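ATP-dependent DNA ligase (Mycobacterium tuberculosis, PDB 6NHX) joins broken DNA ends by ATP-dependent ligation, acting with Ku in non-homologous end joining, and is captured here with ATP bound. Local coordinates at residues Ala58-Leu63 against Thr102-Trp107. The protein carries 1 engineered substitution. Sequence-based numbering, arbitrary orientation.
Sequences AEYPQL and TRVEFW
Across the contact the single polar link is weak: Gln-62 NE2 donates to the backbone carbonyl of Thr-102, 3.4 Å from NE2 to O, with the N-H bent to 137° at the hydrogen. A glutamine suits this partly exposed border because its amide can reach a main-chain oxygen while its methylenes lie on apolar carbon. The chain bends at chi2 (95°), which lays the amide beside Val-104, so that Gln-62 CD and NE2 each come within 3.9 Å of Val-104 CG2. The two side chains cross at about a right angle.

Val-104 is buried, and its two methyls face different sides. With CG1 anti to its backbone N (chi1 173°), CG2 is left to the glutamine, while CG1 faces the aromatic and leucine side chains. Val-104 CG1 meets the edge of the Tyr-60 ring, near the ring plane, 4.4 Å from Tyr-60 CD1, and is as far from Leu-63 CD2. A compact beta-branched residue fits well between these three. Leu-63 CD2 also lies 4.1 Å from Phe-106 CB; the phenylalanine ring itself turns away from the leucine, to touch Val-39 and Leu-77. Tyr-60 and Leu-63 suit their buried places: the flat ring offers an edge to the valine methyl, and the branched leucine end reaches both Val-104 and Phe-106. Within their turn, Leu-63 N donates a hydrogen bond to Tyr-60 O.

Thus the 3-10 turn between strands 45-50 and 74-82 packs against the beginning of strand 105-114, in the antiparallel sheet of the nucleotide-binding ligase domain. Tyr-60 and Leu-63 both rest on Leu-37 of strand 35-42, and Tyr-60 also touches Ala-81 of strand 74-82, so the turn lies across three successive strands of that sheet.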
loop_
_atom_site.group_PDB
_atom_site.type_symbol
_atom_site.label_atom_id
_atom_site.label_comp_id
_atom_site.label_asym_id
_atom_site.label_seq_id
_atom_site.Cartn_x
_atom_site.Cartn_y
_atom_site.Cartn_z
ATOM N N ALA A 58 -2.104 -6.399 18.627
ATOM C CA ALA A 58 -2.979 -7.565 18.632
ATOM C C ALA A 58 -3.473 -7.932 17.240
ATOM O O ALA A 58 -3.926 -9.063 17.037
ATOM C CB ALA A 58 -4.159 -7.346 19.580
ATOM N N GLU A 59 -3.382 -7.019 16.277
ATOM C CA GLU A 59 -3.857 -7.313 14.930
ATOM C C GLU A 59 -2.881 -8.160 14.120
ATOM O O GLU A 59 -3.257 -8.649 13.048
ATOM C CB GLU A 59 -4.179 -6.020 14.174
ATOM C CG GLU A 59 -5.275 -5.174 14.810
ATOM C CD GLU A 59 -5.557 -3.899 14.033
ATOM O OE1 GLU A 59 -4.774 -3.569 13.117
ATOM O OE2 GLU A 59 -6.562 -3.223 14.338
ATOM N N TYR A 60 -1.654 -8.359 14.594
ATOM C CA TYR A 60 -0.626 -9.077 13.839
ATOM C C TYR A 60 0.061 -10.110 14.716
ATOM O O TYR A 60 1.228 -9.942 15.096
ATOM C CB TYR A 60 0.406 -8.116 13.251
ATOM C CG TYR A 60 -0.157 -7.069 12.329
ATOM C CD1 TYR A 60 -0.199 -7.284 10.958
ATOM C CD2 TYR A 60 -0.640 -5.861 12.822
ATOM C CE1 TYR A 60 -0.702 -6.328 10.102
ATOM C CE2 TYR A 60 -1.145 -4.895 11.969
ATOM C CZ TYR A 60 -1.177 -5.141 10.609
ATOM O OH TYR A 60 -1.673 -4.192 9.746
ATOM N N PRO A 61 -0.627 -11.210 15.042
ATOM C CA PRO A 61 0.045 -12.303 15.761
ATOM C C PRO A 61 1.131 -12.980 14.946
ATOM O O PRO A 61 2.035 -13.586 15.535
ATOM C CB PRO A 61 -1.102 -13.273 16.077
ATOM C CG PRO A 61 -2.092 -13.021 14.987
ATOM C CD PRO A 61 -2.031 -11.539 14.734
ATOM N N GLN A 62 1.067 -12.897 13.613
ATOM C CA GLN A 62 2.131 -13.440 12.776
ATOM C C GLN A 62 3.476 -12.809 13.107
ATOM O O GLN A 62 4.518 -13.464 12.982
ATOM C CB GLN A 62 1.812 -13.194 11.301
ATOM C CG GLN A 62 0.575 -13.903 10.775
ATOM C CD GLN A 62 -0.659 -13.025 10.826
ATOM O OE1 GLN A 62 -0.663 -11.972 11.469
ATOM N NE2 GLN A 62 -1.715 -13.450 10.139
ATOM N N LEU A 63 3.476 -11.548 13.531
ATOM C CA LEU A 63 4.699 -10.794 13.750
ATOM C C LEU A 63 5.205 -10.881 15.181
ATOM O O LEU A 63 6.130 -10.145 15.540
ATOM C CB LEU A 63 4.490 -9.329 13.351
ATOM C CG LEU A 63 4.022 -9.099 11.912
ATOM C CD1 LEU A 63 4.007 -7.615 11.607
ATOM C CD2 LEU A 63 4.911 -9.846 10.930
ATOM N N THR A 102 -3.477 -16.666 6.339
ATOM C CA THR A 102 -2.638 -15.923 5.407
ATOM C C THR A 102 -1.312 -15.569 6.060
ATOM O O THR A 102 -1.279 -15.033 7.171
ATOM C CB THR A 102 -3.354 -14.644 4.989
ATOM O OG1 THR A 102 -4.649 -14.974 4.485
ATOM C CG2 THR A 102 -2.575 -13.936 3.897
ATOM N N ARG A 103 -0.220 -15.835 5.354
ATOM C CA ARG A 103 1.103 -15.483 5.849
ATOM C C ARG A 103 1.353 -13.988 5.670
ATOM O O ARG A 103 1.126 -13.438 4.591
ATOM C CB ARG A 103 2.170 -16.298 5.114
ATOM C CG ARG A 103 1.848 -17.787 5.044
ATOM C CD ARG A 103 2.797 -18.547 4.120
ATOM N NE ARG A 103 4.198 -18.404 4.507
ATOM C CZ ARG A 103 4.759 -19.005 5.554
ATOM N NH1 ARG A 103 4.042 -19.805 6.337
ATOM N NH2 ARG A 103 6.046 -18.809 5.817
ATOM N N VAL A 104 1.790 -13.330 6.741
ATOM C CA VAL A 104 2.144 -11.915 6.741
ATOM C C VAL A 104 3.626 -11.790 7.068
ATOM O O VAL A 104 4.114 -12.440 8.002
ATOM C CB VAL A 104 1.295 -11.141 7.766
ATOM C CG1 VAL A 104 1.769 -9.691 7.898
ATOM C CG2 VAL A 104 -0.186 -11.210 7.388
ATOM N N GLU A 105 4.338 -10.966 6.307
ATOM C CA GLU A 105 5.738 -10.652 6.556
ATOM C C GLU A 105 5.873 -9.183 6.927
ATOM O O GLU A 105 5.047 -8.348 6.555
ATOM C CB GLU A 105 6.575 -10.900 5.299
ATOM C CG GLU A 105 6.556 -12.346 4.850
ATOM C CD GLU A 105 7.630 -12.709 3.845
ATOM O OE1 GLU A 105 8.681 -12.050 3.802
ATOM O OE2 GLU A 105 7.430 -13.700 3.111
ATOM N N PHE A 106 6.952 -8.866 7.628
ATOM C CA PHE A 106 7.358 -7.486 7.840
ATOM C C PHE A 106 8.628 -7.243 7.039
ATOM O O PHE A 106 9.626 -7.944 7.228
ATOM C CB PHE A 106 7.577 -7.201 9.322
ATOM C CG PHE A 106 8.072 -5.803 9.598
ATOM C CD1 PHE A 106 7.271 -4.688 9.351
ATOM C CD2 PHE A 106 9.350 -5.598 10.087
ATOM C CE1 PHE A 106 7.736 -3.413 9.613
ATOM C CE2 PHE A 106 9.819 -4.310 10.338
ATOM C CZ PHE A 106 9.021 -3.237 10.112
ATOM N N TRP A 107 8.572 -6.289 6.110
ATOM C CA TRP A 107 9.738 -5.888 5.333
ATOM C C TRP A 107 10.217 -4.555 5.889
ATOM O O TRP A 107 9.552 -3.527 5.713
ATOM C CB TRP A 107 9.410 -5.776 3.843
ATOM C CG TRP A 107 9.230 -7.133 3.169
ATOM C CD1 TRP A 107 9.146 -8.351 3.784
ATOM C CD2 TRP A 107 9.108 -7.394 1.757
ATOM N NE1 TRP A 107 8.989 -9.353 2.847
ATOM C CE2 TRP A 107 8.966 -8.788 1.598
ATOM C CE3 TRP A 107 9.113 -6.588 0.619
ATOM C CZ2 TRP A 107 8.828 -9.387 0.348
ATOM C CZ3 TRP A 107 8.973 -7.195 -0.629
ATOM C CH2 TRP A 107 8.823 -8.574 -0.753
#